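PDB 3CNC: fiber protein from Human adenovirus 16, which forms the knob that ends the trimeric adenovirus fiber and probably attaches the virus to its host-cell receptor, CD46 in many species B serotypes. Local coordinates for residues Ser48-Val56 / Tyr67-Thr77; Thr146-Cys156 / Pro167-Arg176. All blocks are in the same frame, centred on the assembly; numbering follows the deposited sequence.

Interaction 1 (Ser48-Val56 / Tyr67-Thr77); sequences SPDCKLTLV and YITLMGASEYT
The beta hairpin formed by strands 51-60 and 63-72 of the adenovirus knob sandwich brings Lys52, Thr54 and Val56 into hydrogen-bonded pairs with Met71, Thr69 and Tyr67. Each pair closes a two-bond ring; in the middle one Thr54 N reaches Thr69 O at 2.8 Å, with an N-H...O angle of 173°. The segments 51-56 and 67-72 run antiparallel, their axes 177° apart, and between these rings the CA of Ile68 points its hydrogen at Thr54 O.

Alternation sorts the side chains. Cys51, Leu53, Leu55, Ile68 and Leu70 share one face, where CD1 of Leu53 meets CD1 of Ile68 at 3.7 Å and SG of Cys51 lies 3.6 Å from CD2 of Leu70. Met187, Phe189 and Trp191 of strand 185-194 pack against this apolar face. On the other face the two threonines run alongside each other, CG2 of Thr69 against CB of Thr54 at 3.3 Å. Tyr67 has its CG anti to the backbone N (chi1 175°), which lays its ring beside Val56, and CD2 of Tyr67 is 3.6 Å from CG2 of Val56. The methyl of Thr54 lies at the edge of the same ring. The Tyr67 OH hydrogen-bonds Tyr137 OH of the second subunit.

Past Gly72 the ladder gives way to a turn. Ala73 N reaches Asp50 O at 3.2 Å, from above the carbonyl plane, while Ser74 OG takes the N-H of Thr77 in an ST motif. Asp50 and Cys51 form a classic bulge opposite Cys40, and the Asp50 carboxylate is bound by the backbone N of Ile42 and, weakly, of Lys43.

The chemistry is thus divided: a greasy face for the sandwich interior, a mixed face that includes trimer contacts, and a buried acid whose charge is probably eased by backbone N-H groups.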
loop_
_atom_site.group_PDB
_atom_site.type_symbol
_atom_site.label_atom_id
_atom_site.label_comp_id
_atom_site.label_asym_id
_atom_site.label_seq_id
_atom_site.Cartn_x
_atom_site.Cartn_y
_atom_site.Cartn_z
ATOM N N SER A 48 -8.901 29.047 -11.567
ATOM C CA SER A 48 -7.503 29.263 -11.208
ATOM C C SER A 48 -7.094 28.399 -10.013
ATOM O O SER A 48 -7.838 28.260 -9.042
ATOM C CB SER A 48 -7.254 30.733 -10.878
ATOM O OG SER A 48 -7.951 31.098 -9.702
ATOM N N PRO A 49 -5.893 27.809 -10.083
ATOM C CA PRO A 49 -5.328 26.945 -9.041
ATOM C C PRO A 49 -5.458 27.521 -7.648
ATOM O O PRO A 49 -5.061 28.660 -7.406
ATOM C CB PRO A 49 -3.870 26.810 -9.459
ATOM C CG PRO A 49 -3.969 26.787 -10.943
ATOM C CD PRO A 49 -4.983 27.900 -11.238
ATOM N N ASP A 50 -6.006 26.730 -6.731
ATOM C CA ASP A 50 -6.152 27.175 -5.352
ATOM C C ASP A 50 -5.518 26.176 -4.374
ATOM O O ASP A 50 -5.723 26.255 -3.163
ATOM C CB ASP A 50 -7.630 27.411 -5.023
ATOM C CG ASP A 50 -8.445 26.143 -5.038
ATOM O OD1 ASP A 50 -8.059 25.189 -5.750
ATOM O OD2 ASP A 50 -9.483 26.107 -4.344
ATOM N N CYS A 51 -4.752 25.231 -4.912
ATOM C CA CYS A 51 -4.049 24.240 -4.091
ATOM C C CYS A 51 -3.030 23.440 -4.910
ATOM O O CYS A 51 -3.063 23.434 -6.145
ATOM C CB CYS A 51 -5.031 23.292 -3.397
ATOM S SG CYS A 51 -5.933 22.212 -4.493
ATOM N N LYS A 52 -2.115 22.780 -4.206
ATOM C CA LYS A 52 -1.061 21.997 -4.843
ATOM C C LYS A 52 -1.350 20.502 -4.778
ATOM O O LYS A 52 -1.478 19.933 -3.696
ATOM C CB LYS A 52 0.277 22.294 -4.171
ATOM C CG LYS A 52 0.661 23.754 -4.212
ATOM C CD LYS A 52 1.735 24.072 -3.186
ATOM C CE LYS A 52 2.134 25.546 -3.244
ATOM N NZ LYS A 52 3.072 25.913 -2.139
ATOM N N LEU A 53 -1.452 19.879 -5.948
ATOM C CA LEU A 53 -1.721 18.451 -6.049
ATOM C C LEU A 53 -0.469 17.678 -6.429
ATOM O O LEU A 53 0.147 17.948 -7.463
ATOM C CB LEU A 53 -2.781 18.177 -7.113
ATOM C CG LEU A 53 -2.949 16.689 -7.468
ATOM C CD1 LEU A 53 -3.646 15.970 -6.325
ATOM C CD2 LEU A 53 -3.752 16.550 -8.743
ATOM N N THR A 54 -0.081 16.727 -5.584
ATOM C CA THR A 54 1.075 15.889 -5.893
ATOM C C THR A 54 0.524 14.504 -6.219
ATOM O O THR A 54 -0.142 13.871 -5.400
ATOM C CB THR A 54 2.042 15.775 -4.714
ATOM O OG1 THR A 54 2.534 17.075 -4.383
ATOM C CG2 THR A 54 3.230 14.891 -5.085
ATOM N N LEU A 55 0.778 14.042 -7.429
ATOM C CA LEU A 55 0.287 12.743 -7.829
ATOM C C LEU A 55 1.382 12.024 -8.589
ATOM O O LEU A 55 1.948 12.566 -9.533
ATOM C CB LEU A 55 -0.951 12.890 -8.720
ATOM C CG LEU A 55 -1.532 11.585 -9.289
ATOM C CD1 LEU A 55 -2.207 10.814 -8.175
ATOM C CD2 LEU A 55 -2.540 11.892 -10.416
ATOM N N VAL A 56 1.690 10.808 -8.161
ATOM C CA VAL A 56 2.704 10.019 -8.837
ATOM C C VAL A 56 2.108 8.684 -9.282
ATOM O O VAL A 56 1.572 7.927 -8.464
ATOM C CB VAL A 56 3.890 9.724 -7.926
ATOM C CG1 VAL A 56 5.091 9.294 -8.768
ATOM C CG2 VAL A 56 4.202 10.949 -7.074
ATOM N N TYR A 67 0.627 7.438 -5.822
ATOM C CA TYR A 67 0.948 8.245 -4.645
ATOM C C TYR A 67 0.245 9.595 -4.804
ATOM O O TYR A 67 0.399 10.259 -5.821
ATOM C CB TYR A 67 2.461 8.465 -4.571
ATOM C CG TYR A 67 2.923 9.395 -3.465
ATOM C CD1 TYR A 67 3.366 8.888 -2.245
ATOM C CD2 TYR A 67 2.965 10.783 -3.659
ATOM C CE1 TYR A 67 3.857 9.734 -1.244
ATOM C CE2 TYR A 67 3.450 11.647 -2.659
ATOM C CZ TYR A 67 3.898 11.113 -1.462
ATOM O OH TYR A 67 4.419 11.936 -0.495
ATOM N N ILE A 68 -0.518 10.013 -3.802
ATOM C CA ILE A 68 -1.220 11.283 -3.921
ATOM C C ILE A 68 -1.313 12.042 -2.619
ATOM O O ILE A 68 -1.556 11.463 -1.555
ATOM C CB ILE A 68 -2.661 11.098 -4.481
ATOM C CG1 ILE A 68 -3.291 12.463 -4.778
ATOM C CG2 ILE A 68 -3.526 10.311 -3.473
ATOM C CD1 ILE A 68 -4.534 12.392 -5.666
ATOM N N THR A 69 -1.134 13.353 -2.738
ATOM C CA THR A 69 -1.193 14.254 -1.607
ATOM C C THR A 69 -1.662 15.661 -2.024
ATOM O O THR A 69 -1.395 16.123 -3.140
ATOM C CB THR A 69 0.196 14.350 -0.928
ATOM O OG1 THR A 69 0.021 14.703 0.445
ATOM C CG2 THR A 69 1.064 15.387 -1.613
ATOM N N LEU A 70 -2.360 16.330 -1.108
ATOM C CA LEU A 70 -2.879 17.679 -1.334
ATOM C C LEU A 70 -2.316 18.719 -0.355
ATOM O O LEU A 70 -2.187 18.454 0.846
ATOM C CB LEU A 70 -4.392 17.687 -1.173
ATOM C CG LEU A 70 -5.321 17.843 -2.365
ATOM C CD1 LEU A 70 -6.710 18.092 -1.798
ATOM C CD2 LEU A 70 -4.915 19.019 -3.263
ATOM N N MET A 71 -1.988 19.902 -0.863
ATOM C CA MET A 71 -1.518 20.978 0.010
ATOM C C MET A 71 -2.240 22.276 -0.351
ATOM O O MET A 71 -2.127 22.761 -1.477
ATOM C CB MET A 71 -0.008 21.190 -0.102
ATOM C CG MET A 71 0.493 22.166 0.960
ATOM S SD MET A 71 2.175 22.769 0.737
ATOM C CE MET A 71 3.042 21.758 1.903
ATOM N N GLY A 72 -2.988 22.829 0.604
ATOM C CA GLY A 72 -3.725 24.064 0.365
ATOM C C GLY A 72 -2.868 25.247 -0.072
ATOM O O GLY A 72 -1.711 25.375 0.333
ATOM N N ALA A 73 -3.437 26.116 -0.903
ATOM C CA ALA A 73 -2.719 27.289 -1.394
ATOM C C ALA A 73 -3.615 28.539 -1.527
ATOM O O ALA A 73 -3.423 29.374 -2.417
ATOM C CB ALA A 73 -2.070 26.962 -2.729
ATOM N N SER A 74 -4.597 28.658 -0.642
ATOM C CA SER A 74 -5.501 29.799 -0.663
ATOM C C SER A 74 -6.298 29.865 0.626
ATOM O O SER A 74 -6.484 28.852 1.316
ATOM C CB SER A 74 -6.472 29.711 -1.847
ATOM O OG SER A 74 -7.511 28.781 -1.595
ATOM N N GLU A 75 -6.775 31.063 0.941
ATOM C CA GLU A 75 -7.564 31.273 2.148
ATOM C C GLU A 75 -8.774 30.334 2.163
ATOM O O GLU A 75 -9.185 29.844 3.220
ATOM C CB GLU A 75 -8.013 32.733 2.220
ATOM C CG GLU A 75 -8.635 33.126 3.544
ATOM C CD GLU A 75 -8.672 34.627 3.740
ATOM O OE1 GLU A 75 -9.181 35.073 4.788
ATOM O OE2 GLU A 75 -8.189 35.361 2.848
ATOM N N TYR A 76 -9.340 30.071 0.988
ATOM C CA TYR A 76 -10.485 29.175 0.915
ATOM C C TYR A 76 -10.120 27.756 1.337
ATOM O O TYR A 76 -10.733 27.204 2.256
ATOM C CB TYR A 76 -11.077 29.135 -0.499
ATOM C CG TYR A 76 -12.194 28.120 -0.620
ATOM C CD1 TYR A 76 -12.026 26.955 -1.366
ATOM C CD2 TYR A 76 -13.403 28.298 0.057
ATOM C CE1 TYR A 76 -13.031 25.992 -1.434
ATOM C CE2 TYR A 76 -14.413 27.342 -0.003
ATOM C CZ TYR A 76 -14.219 26.192 -0.751
ATOM O OH TYR A 76 -15.211 25.242 -0.823
ATOM N N THR A 77 -9.131 27.166 0.665
ATOM C CA THR A 77 -8.719 25.804 0.990
ATOM C C THR A 77 -8.181 25.737 2.409
ATOM O O THR A 77 -8.470 24.789 3.144
ATOM C CB THR A 77 -7.608 25.255 0.030
ATOM O OG1 THR A 77 -6.368 25.945 0.264
ATOM C CG2 THR A 77 -8.023 25.419 -1.428
#

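Interaction 2 (Thr146-Cys156 / Pro167-Arg176); sequences TLNEDYIYGEC and PLKVTVTLNR
Ile152 and Val172 form a hydrogen-bonded pair at the middle of an antiparallel hairpin, and their CB atoms lie 3.8 Å apart. On this closely packed face the row extends both ways: CD1 of Ile152 meets CD1 of Leu174 at 4.1 Å, and SG of Cys156 rests 3.7 Å from CG2 of Val170. The backbone ladder is regular around the central pair but distorted at Gly154, where Val170 N approaches the glycine oxygen from well above the carbonyl plane.

The opposite face is more polar. Tyr151 and Thr173 run alongside each other, with OG1 of Thr173 at the ring edge, 3.4 Å from CE2 of Tyr151. Tyr153 also runs alongside Thr171, its CE2 3.9 Å from CG2 of Thr171. Just past the strand, Arg176 folds back closely on Asp150 and Tyr151: its chain bends at chi3 (68°), and the Tyr151 OH sits over one face of the guanidinium, at an angle too poor for a hydrogen bond.

The loose, solvent side is at the other end, where Glu155 skirts Pro167 and Lys169; Glu155 OE2 and Lys169 NZ are 5.9 Å apart, short of a salt bridge.

Strand 151-159 is an edge of its four-stranded sheet within the chain, whereas 165-174 is flanked on its other side by 185-194. Phe211 of strand 211-216 packs on Val170 and Val172, and Lys159 of the third subunit touches Tyr151 and Tyr153.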
loop_
_atom_site.group_PDB
_atom_site.type_symbol
_atom_site.label_atom_id
_atom_site.label_comp_id
_atom_site.label_asym_id
_atom_site.label_seq_id
_atom_site.Cartn_x
_atom_site.Cartn_y
_atom_site.Cartn_z
ATOM N N THR A 146 -24.475 0.158 -11.268
ATOM C CA THR A 146 -23.734 0.621 -10.092
ATOM C C THR A 146 -22.208 0.570 -10.252
ATOM O O THR A 146 -21.507 1.486 -9.813
ATOM C CB THR A 146 -24.114 -0.203 -8.841
ATOM O OG1 THR A 146 -24.071 -1.599 -9.164
ATOM C CG2 THR A 146 -25.518 0.164 -8.357
ATOM N N LEU A 147 -21.704 -0.506 -10.865
ATOM C CA LEU A 147 -20.270 -0.682 -11.094
ATOM C C LEU A 147 -19.405 -0.401 -9.868
ATOM O O LEU A 147 -18.486 0.423 -9.920
ATOM C CB LEU A 147 -19.804 0.215 -12.242
ATOM C CG LEU A 147 -20.037 -0.356 -13.632
ATOM C CD1 LEU A 147 -19.521 0.609 -14.699
ATOM C CD2 LEU A 147 -19.343 -1.718 -13.723
ATOM N N ASN A 148 -19.681 -1.097 -8.774
ATOM C CA ASN A 148 -18.921 -0.887 -7.552
ATOM C C ASN A 148 -17.477 -1.379 -7.575
ATOM O O ASN A 148 -16.735 -1.116 -6.628
ATOM C CB ASN A 148 -19.665 -1.495 -6.360
ATOM C CG ASN A 148 -20.910 -0.700 -5.986
ATOM O OD1 ASN A 148 -21.106 0.429 -6.458
ATOM N ND2 ASN A 148 -21.748 -1.276 -5.126
ATOM N N GLU A 149 -17.075 -2.087 -8.633
ATOM C CA GLU A 149 -15.686 -2.569 -8.754
ATOM C C GLU A 149 -14.802 -1.405 -9.189
ATOM O O GLU A 149 -13.580 -1.547 -9.303
ATOM C CB GLU A 149 -15.535 -3.651 -9.830
ATOM C CG GLU A 149 -16.756 -4.475 -10.084
ATOM C CD GLU A 149 -17.704 -3.845 -11.093
ATOM O OE1 GLU A 149 -17.474 -3.996 -12.311
ATOM O OE2 GLU A 149 -18.679 -3.204 -10.658
ATOM N N ASP A 150 -15.424 -0.269 -9.481
ATOM C CA ASP A 150 -14.676 0.903 -9.914
ATOM C C ASP A 150 -14.199 1.760 -8.756
ATOM O O ASP A 150 -13.653 2.839 -8.975
ATOM C CB ASP A 150 -15.524 1.752 -10.861
ATOM C CG ASP A 150 -15.688 1.112 -12.236
ATOM O OD1 ASP A 150 -15.227 -0.036 -12.430
ATOM O OD2 ASP A 150 -16.278 1.761 -13.128
ATOM N N TYR A 151 -14.377 1.277 -7.527
ATOM C CA TYR A 151 -13.977 2.050 -6.357
ATOM C C TYR A 151 -12.878 1.470 -5.472
ATOM O O TYR A 151 -12.827 0.262 -5.215
ATOM C CB TYR A 151 -15.178 2.305 -5.440
ATOM C CG TYR A 151 -16.335 3.045 -6.052
ATOM C CD1 TYR A 151 -17.501 2.371 -6.421
ATOM C CD2 TYR A 151 -16.289 4.430 -6.219
ATOM C CE1 TYR A 151 -18.601 3.059 -6.939
ATOM C CE2 TYR A 151 -17.379 5.132 -6.733
ATOM C CZ TYR A 151 -18.533 4.442 -7.088
ATOM O OH TYR A 151 -19.619 5.139 -7.563
ATOM N N ILE A 152 -12.018 2.358 -4.982
ATOM C CA ILE A 152 -10.958 1.985 -4.061
ATOM C C ILE A 152 -11.225 2.846 -2.829
ATOM O O ILE A 152 -11.422 4.062 -2.953
ATOM C CB ILE A 152 -9.542 2.345 -4.606
ATOM C CG1 ILE A 152 -9.168 1.454 -5.793
ATOM C CG2 ILE A 152 -8.516 2.193 -3.509
ATOM C CD1 ILE A 152 -7.906 1.917 -6.537
ATOM N N TYR A 153 -11.260 2.228 -1.653
ATOM C CA TYR A 153 -11.464 2.968 -0.419
ATOM C C TYR A 153 -10.214 2.818 0.442
ATOM O O TYR A 153 -9.535 1.788 0.400
ATOM C CB TYR A 153 -12.691 2.458 0.343
ATOM C CG TYR A 153 -13.935 2.385 -0.508
ATOM C CD1 TYR A 153 -14.240 1.227 -1.226
ATOM C CD2 TYR A 153 -14.788 3.485 -0.633
ATOM C CE1 TYR A 153 -15.360 1.164 -2.052
ATOM C CE2 TYR A 153 -15.920 3.433 -1.458
ATOM C CZ TYR A 153 -16.196 2.266 -2.164
ATOM O OH TYR A 153 -17.299 2.187 -2.978
ATOM N N GLY A 154 -9.901 3.852 1.216
ATOM C CA GLY A 154 -8.725 3.800 2.059
ATOM C C GLY A 154 -8.728 4.939 3.053
ATOM O O GLY A 154 -9.793 5.464 3.396
ATOM N N GLU A 155 -7.544 5.351 3.495
ATOM C CA GLU A 155 -7.479 6.418 4.476
ATOM C C GLU A 155 -6.134 7.138 4.604
ATOM O O GLU A 155 -5.072 6.546 4.397
ATOM C CB GLU A 155 -7.865 5.832 5.828
ATOM C CG GLU A 155 -8.475 6.808 6.780
ATOM C CD GLU A 155 -9.218 6.101 7.883
ATOM O OE1 GLU A 155 -8.556 5.530 8.781
ATOM O OE2 GLU A 155 -10.469 6.102 7.836
ATOM N N CYS A 156 -6.194 8.427 4.926
ATOM C CA CYS A 156 -4.989 9.218 5.159
ATOM C C CYS A 156 -5.291 10.166 6.318
ATOM O O CYS A 156 -6.303 9.987 7.008
ATOM C CB CYS A 156 -4.526 9.970 3.891
ATOM S SG CYS A 156 -5.601 11.223 3.206
ATOM N N PRO A 167 -8.668 11.523 10.916
ATOM C CA PRO A 167 -8.740 10.554 9.821
ATOM C C PRO A 167 -9.559 11.077 8.639
ATOM O O PRO A 167 -10.631 11.650 8.823
ATOM C CB PRO A 167 -9.394 9.351 10.483
ATOM C CG PRO A 167 -10.344 10.004 11.451
ATOM C CD PRO A 167 -9.463 11.068 12.071
ATOM N N LEU A 168 -9.038 10.883 7.432
ATOM C CA LEU A 168 -9.714 11.306 6.215
ATOM C C LEU A 168 -10.045 10.069 5.382
ATOM O O LEU A 168 -9.155 9.321 4.982
ATOM C CB LEU A 168 -8.816 12.242 5.396
ATOM C CG LEU A 168 -8.311 13.521 6.070
ATOM C CD1 LEU A 168 -7.258 14.155 5.188
ATOM C CD2 LEU A 168 -9.470 14.506 6.305
ATOM N N LYS A 169 -11.329 9.849 5.134
ATOM C CA LYS A 169 -11.759 8.715 4.333
ATOM C C LYS A 169 -11.578 9.087 2.869
ATOM O O LYS A 169 -12.107 10.097 2.394
ATOM C CB LYS A 169 -13.212 8.363 4.656
ATOM C CG LYS A 169 -13.364 7.848 6.084
ATOM C CD LYS A 169 -14.805 7.562 6.480
ATOM C CE LYS A 169 -14.865 7.027 7.910
ATOM N NZ LYS A 169 -16.260 6.843 8.395
ATOM N N VAL A 170 -10.803 8.262 2.172
ATOM C CA VAL A 170 -10.475 8.476 0.774
ATOM C C VAL A 170 -11.204 7.528 -0.156
ATOM O O VAL A 170 -11.253 6.324 0.095
ATOM C CB VAL A 170 -8.974 8.263 0.551
ATOM C CG1 VAL A 170 -8.626 8.514 -0.903
ATOM C CG2 VAL A 170 -8.181 9.157 1.489
ATOM N N THR A 171 -11.762 8.064 -1.236
ATOM C CA THR A 171 -12.458 7.232 -2.214
ATOM C C THR A 171 -11.881 7.531 -3.575
ATOM O O THR A 171 -11.797 8.690 -3.966
ATOM C CB THR A 171 -13.961 7.529 -2.306
ATOM O OG1 THR A 171 -14.565 7.362 -1.026
ATOM C CG2 THR A 171 -14.624 6.566 -3.288
ATOM N N VAL A 172 -11.470 6.491 -4.291
ATOM C CA VAL A 172 -10.929 6.685 -5.621
ATOM C C VAL A 172 -11.906 6.057 -6.588
ATOM O O VAL A 172 -12.336 4.926 -6.391
ATOM C CB VAL A 172 -9.558 6.001 -5.798
ATOM C CG1 VAL A 172 -8.954 6.397 -7.123
ATOM C CG2 VAL A 172 -8.639 6.374 -4.667
ATOM N N THR A 173 -12.285 6.795 -7.622
ATOM C CA THR A 173 -13.195 6.254 -8.613
ATOM C C THR A 173 -12.426 6.131 -9.918
ATOM O O THR A 173 -11.793 7.089 -10.355
ATOM C CB THR A 173 -14.410 7.170 -8.837
ATOM O OG1 THR A 173 -15.022 7.472 -7.577
ATOM C CG2 THR A 173 -15.435 6.469 -9.739
ATOM N N LEU A 174 -12.462 4.950 -10.529
ATOM C CA LEU A 174 -11.752 4.743 -11.790
ATOM C C LEU A 174 -12.754 4.549 -12.940
ATOM O O LEU A 174 -13.664 3.730 -12.834
ATOM C CB LEU A 174 -10.828 3.522 -11.682
ATOM C CG LEU A 174 -9.809 3.489 -10.525
ATOM C CD1 LEU A 174 -9.095 2.153 -10.490
ATOM C CD2 LEU A 174 -8.801 4.604 -10.685
ATOM N N ASN A 175 -12.582 5.315 -14.016
ATOM C CA ASN A 175 -13.439 5.225 -15.194
ATOM C C ASN A 175 -14.897 4.894 -14.944
ATOM O O ASN A 175 -15.369 3.905 -15.498
ATOM C CB ASN A 175 -12.988 4.114 -16.144
ATOM C CG ASN A 175 -11.561 4.211 -16.545
ATOM O OD1 ASN A 175 -11.038 5.298 -16.764
ATOM N ND2 ASN A 175 -10.918 3.055 -16.688
ATOM N N ARG A 176 -15.655 5.634 -14.159
ATOM C CA ARG A 176 -17.027 5.151 -14.054
ATOM C C ARG A 176 -17.982 5.952 -14.925
ATOM O O ARG A 176 -18.959 5.415 -15.455
ATOM C CB ARG A 176 -17.511 5.129 -12.611
ATOM C CG ARG A 176 -18.400 3.933 -12.365
ATOM C CD ARG A 176 -19.108 3.975 -11.034
ATOM N NE ARG A 176 -20.107 5.030 -10.989
ATOM C CZ ARG A 176 -21.171 4.997 -10.201
ATOM N NH1 ARG A 176 -21.368 3.959 -9.403
ATOM N NH2 ARG A 176 -22.033 6.002 -10.205
#

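Interactions 1 and 2 illustrate one principle twice: an antiparallel hairpin turns an apolar face into the interior of the sandwich and a more mixed face that in part meets other subunits. They belong to the two different sheets of the knob, follow one another along the chain, and lie on opposite sides of its centre, about 19 Å apart between centres. Their nearest atoms are about 6 Å apart, so they do not touch; Trp191 and Phe211 bridge them, packing on Ile68 of interaction 1 and on Val170 of interaction 2. In the trimer Met71 of one subunit packs on Glu149 of another, so a residue of interaction 1 meets the 3-10 turn that leads into a neighbour's interaction 2.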